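PDB 4R3U: 2-hydroxyisobutanoyl-CoA mutase large subunit from Aquincola tertiaricarbonis, which works with the small subunit HcmB to catalyse the cobalamin-dependent isomerisation of 2-hydroxyisobutyryl-CoA and (S)-3-hydroxybutyryl-CoA. Local coordinates for residues F104-G107 with E108-N111; I387-E390 with D391-K394. One frame throughout, in Å; residues are numbered along the deposited sequence.

Interaction 1: residues F104-G107 with E108-N111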
loop_
_atom_site.group_PDB
_atom_site.type_symbol
_atom_site.label_atom_id
_atom_site.label_comp_id
_atom_site.label_asym_id
_atom_site.label_seq_id
_atom_site.Cartn_x
_atom_site.Cartn_y
_atom_site.Cartn_z
ATOM N N PHE A 104 -0.044 18.734 -20.795
ATOM C CA PHE A 104 -0.111 18.263 -22.183
ATOM C C PHE A 104 -0.851 19.276 -23.036
ATOM O O PHE A 104 -1.699 20.018 -22.531
ATOM C CB PHE A 104 -0.727 16.860 -22.332
ATOM C CG PHE A 104 -2.129 16.692 -21.797
ATOM C CD1 PHE A 104 -2.345 16.278 -20.487
ATOM C CD2 PHE A 104 -3.234 16.892 -22.619
ATOM C CE1 PHE A 104 -3.639 16.133 -19.993
ATOM C CE2 PHE A 104 -4.525 16.714 -22.134
ATOM C CZ PHE A 104 -4.720 16.342 -20.825
ATOM N N GLY A 105 -0.513 19.284 -24.314
ATOM C CA GLY A 105 -1.118 20.135 -25.323
ATOM C C GLY A 105 -0.986 21.600 -25.010
ATOM O O GLY A 105 0.080 22.061 -24.583
ATOM N N THR A 106 -2.087 22.332 -25.215
ATOM C CA THR A 106 -2.184 23.770 -24.955
ATOM C C THR A 106 -2.773 24.004 -23.550
ATOM O O THR A 106 -3.199 23.044 -22.892
ATOM C CB THR A 106 -2.978 24.474 -26.088
ATOM O OG1 THR A 106 -4.357 24.115 -26.047
ATOM C CG2 THR A 106 -2.379 24.262 -27.492
ATOM N N GLY A 107 -2.788 25.263 -23.111
ATOM C CA GLY A 107 -3.330 25.684 -21.826
ATOM C C GLY A 107 -4.696 25.101 -21.538
ATOM O O GLY A 107 -4.909 24.521 -20.464
ATOM N N GLU A 108 -5.605 25.188 -22.541
ATOM C CA GLU A 108 -6.986 24.665 -22.538
ATOM C C GLU A 108 -7.042 23.192 -22.230
ATOM O O GLU A 108 -7.921 22.766 -21.484
ATOM C CB GLU A 108 -7.648 24.885 -23.903
ATOM C CG GLU A 108 -7.818 26.340 -24.283
ATOM C CD GLU A 108 -6.746 26.885 -25.199
ATOM O OE1 GLU A 108 -5.594 26.403 -25.125
ATOM O OE2 GLU A 108 -7.064 27.783 -26.011
ATOM N N ASP A 109 -6.107 22.404 -22.813
ATOM C CA ASP A 109 -6.016 20.966 -22.620
ATOM C C ASP A 109 -5.696 20.602 -21.153
ATOM O O ASP A 109 -6.433 19.822 -20.533
ATOM C CB ASP A 109 -5.025 20.338 -23.627
ATOM C CG ASP A 109 -5.389 20.590 -25.085
ATOM O OD1 ASP A 109 -6.602 20.595 -25.405
ATOM O OD2 ASP A 109 -4.462 20.777 -25.908
ATOM N N THR A 110 -4.630 21.197 -20.601
ATOM C CA THR A 110 -4.182 21.014 -19.206
ATOM C C THR A 110 -5.212 21.598 -18.219
ATOM O O THR A 110 -5.380 21.046 -17.133
ATOM C CB THR A 110 -2.745 21.580 -19.032
ATOM O OG1 THR A 110 -1.901 20.895 -19.947
ATOM C CG2 THR A 110 -2.199 21.381 -17.639
ATOM N N ASN A 111 -5.912 22.695 -18.605
ATOM C CA ASN A 111 -6.964 23.305 -17.780
ATOM C C ASN A 111 -8.117 22.310 -17.534
ATOM O O ASN A 111 -8.644 22.259 -16.427
ATOM C CB ASN A 111 -7.497 24.583 -18.440
ATOM C CG ASN A 111 -8.613 25.248 -17.694
ATOM O OD1 ASN A 111 -9.781 25.109 -18.052
ATOM N ND2 ASN A 111 -8.280 25.979 -16.636
#
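Asp109 folds back from the helix toward Thr106 and presents one carboxylate oxygen to it: Thr106 N donates to Asp109 OD2 at 2.9 Å, almost straight (168°), meeting the anti side but 32° out of the carboxylate plane. Asp109 CB also touches the CD2-CE2 side of the ring of Phe104, 4.0 Å from Phe104 CE2; ring and carboxylate planes are nearly parallel but do not stack, and the two side chains cross at about a right angle. This is the N-terminus of helix 107-119, entered from strand 97-102 of the TIM barrel. Thr106 is the N-cap residue, and the Asp109 bond supplies one half of a capping box; the Thr106 side chain caps nothing. With chi1 at 70°, Thr106 OG1 is swung toward the following residues and donates instead to Glu108 OE1 (2.8 Å), reaching it from above the carboxylate plane. Arg504 grips both Thr106 OG1 and Asp109 OD2, while Arg508 pairs with Glu108 OE2, so helix 501-515 covers this polar end. Farther round the turn, Thr110 OG1 donates to Phe104 O at 2.7 Å, pinning the incoming loop against the helix, whose first turn continues with Thr110 N to Thr106 O (3.3 Å).

Interaction 2: residues I387-E390 with D391-K394. With 5AD (5'-deoxyadenosine), chain G.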
loop_
_atom_site.group_PDB
_atom_site.type_symbol
_atom_site.label_atom_id
_atom_site.label_comp_id
_atom_site.label_asym_id
_atom_site.label_seq_id
_atom_site.Cartn_x
_atom_site.Cartn_y
_atom_site.Cartn_z
ATOM N N ILE A 387 2.575 9.703 -20.242
ATOM C CA ILE A 387 1.989 10.673 -19.306
ATOM C C ILE A 387 0.587 10.160 -18.902
ATOM O O ILE A 387 -0.040 9.440 -19.688
ATOM C CB ILE A 387 2.068 12.156 -19.750
ATOM C CG1 ILE A 387 1.353 12.393 -21.112
ATOM C CG2 ILE A 387 3.529 12.640 -19.723
ATOM C CD1 ILE A 387 0.920 13.755 -21.323
ATOM N N PRO A 388 0.145 10.361 -17.654
ATOM C CA PRO A 388 -1.074 9.668 -17.196
ATOM C C PRO A 388 -2.437 9.957 -17.790
ATOM O O PRO A 388 -2.729 11.066 -18.241
ATOM C CB PRO A 388 -1.066 9.911 -15.676
ATOM C CG PRO A 388 -0.318 11.159 -15.538
ATOM C CD PRO A 388 0.788 11.055 -16.528
ATOM N N THR A 389 -3.298 8.935 -17.685
ATOM C CA THR A 389 -4.700 8.999 -18.038
ATOM C C THR A 389 -5.441 9.528 -16.815
ATOM O O THR A 389 -4.898 9.605 -15.706
ATOM C CB THR A 389 -5.250 7.603 -18.430
ATOM O OG1 THR A 389 -5.123 6.696 -17.328
ATOM C CG2 THR A 389 -4.616 7.044 -19.685
ATOM N N GLU A 390 -6.694 9.877 -17.020
ATOM C CA GLU A 390 -7.573 10.327 -15.961
ATOM C C GLU A 390 -7.730 9.236 -14.906
ATOM O O GLU A 390 -7.504 9.516 -13.740
ATOM C CB GLU A 390 -8.918 10.721 -16.549
ATOM C CG GLU A 390 -8.851 12.019 -17.321
ATOM C CD GLU A 390 -10.193 12.537 -17.781
ATOM O OE1 GLU A 390 -11.105 11.706 -17.989
ATOM O OE2 GLU A 390 -10.332 13.771 -17.944
ATOM N N ASP A 391 -8.008 7.986 -15.316
ATOM C CA ASP A 391 -8.176 6.835 -14.406
ATOM C C ASP A 391 -6.961 6.566 -13.529
ATOM O O ASP A 391 -7.117 6.269 -12.360
ATOM C CB ASP A 391 -8.560 5.553 -15.173
ATOM C CG ASP A 391 -9.971 5.472 -15.724
ATOM O OD1 ASP A 391 -10.859 6.204 -15.214
ATOM O OD2 ASP A 391 -10.209 4.621 -16.624
ATOM N N ALA A 392 -5.761 6.662 -14.105
ATOM C CA ALA A 392 -4.484 6.467 -13.434
ATOM C C ALA A 392 -4.293 7.548 -12.355
ATOM O O ALA A 392 -3.930 7.220 -11.224
ATOM C CB ALA A 392 -3.359 6.513 -14.450
ATOM N N MET A 393 -4.596 8.816 -12.681
ATOM C CA MET A 393 -4.533 9.923 -11.732
ATOM C C MET A 393 -5.564 9.805 -10.656
ATOM O O MET A 393 -5.247 10.031 -9.490
ATOM C CB MET A 393 -4.566 11.290 -12.433
ATOM C CG MET A 393 -3.256 11.638 -13.151
ATOM S SD MET A 393 -1.793 11.828 -12.065
ATOM C CE MET A 393 -1.104 10.152 -12.058
ATOM N N LYS A 394 -6.780 9.370 -11.015
ATOM C CA LYS A 394 -7.897 9.120 -10.085
ATOM C C LYS A 394 -7.456 8.085 -9.037
ATOM O O LYS A 394 -7.620 8.329 -7.844
ATOM C CB LYS A 394 -9.105 8.624 -10.860
ATOM C CG LYS A 394 -10.445 9.034 -10.252
ATOM C CD LYS A 394 -11.591 8.049 -10.507
ATOM C CE LYS A 394 -11.814 7.556 -11.906
ATOM N NZ LYS A 394 -12.971 6.622 -11.969
HETATM N N1 5AD G . 1.285 14.660 -16.619
HETATM C C2 5AD G . 1.413 13.943 -15.430
HETATM N N3 5AD G . 2.700 13.505 -15.028
HETATM C C4 5AD G . 3.778 13.867 -15.756
HETATM N N9 5AD G . 5.081 13.606 -15.627
HETATM C C8 5AD G . 5.724 14.287 -16.580
HETATM N N7 5AD G . 4.843 14.896 -17.356
HETATM C C5 5AD G . 3.631 14.657 -16.841
HETATM C C6 5AD G . 2.411 15.045 -17.242
HETATM N N6 5AD G . 2.379 15.761 -18.353
HETATM C "C1'" 5AD G . 5.834 13.023 -14.503
HETATM C "C2'" 5AD G . 5.636 11.568 -14.258
HETATM C "C3'" 5AD G . 7.000 11.161 -13.727
HETATM C "C4'" 5AD G . 7.866 12.421 -13.749
HETATM C "C5'" 5AD G . 9.253 12.084 -14.283
HETATM O "O4'" 5AD G . 7.240 13.193 -14.742
HETATM O "O2'" 5AD G . 4.670 11.406 -13.210
HETATM O "O3'" 5AD G . 6.852 10.645 -12.390
#
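An N-capped helix start, that of helix 390-405, sits directly behind the adenine pocket, and the loop leading into it forms part of the pocket wall. Thr389 is the cap: with chi1 at 61°, its OG1 reaches the open N-H of the first turn and accepts from Ala392 N at 3.3 Å. The same oxygen rests 3.4 Å from Ala392 CB. Met393 N donates to Thr389 O (3.1 Å), and outside the turn Asp382 takes the N-H of Thr389, so the cap residue is held at both its backbone N-H and its carbonyl.

One step earlier, Pro388 is sandwiched between the helix and the ligand. Its CB meets Met393 CE at 3.6 Å, because the Met393 chain bends at chi2 and again at chi3 and brings its methyl up to the CB-CG edge of the pyrrolidine ring. From the ligand side, Pro388 CD comes within 3.2 Å of C2 of 5'-deoxyadenosine, and Ile387 CG2 within 3.5 Å of its C5, both on the same side of the purine plane. Ile387 also touches the cobalamin. At the far, more exposed end, Lys394 NZ makes a long salt bridge of 3.9 Å to Asp391 OD1; the stronger partner of the lysine is Glu485 of the second large subunit, which ties this helix to that subunit. Such a placing, with the loop after a barrel strand lining the site and a capped helix rising from it, is typical of the beta-alpha units of a TIM barrel.

How the interactions relate
Coming from the N terminus, strand 97-102, the first of the parallel barrel strands, ends, and interaction 1 fixes the turn that takes it into helix 107-119. Much later, after the intervening strands, the chain leaves the last one, 375-377, and interaction 2 starts helix 390-405. The two lie in series: each closes a single local turn, and neither nests in nor crosses the other. Their strands are parallel neighbours in the sheet, which brings the first and last strand-to-helix connections of the barrel side by side, with centres about 15 Å apart. The link is direct, since Phe104 CB packs against Ile387 CD1 at 3.7 Å, close to the bound 5'-deoxyadenosine.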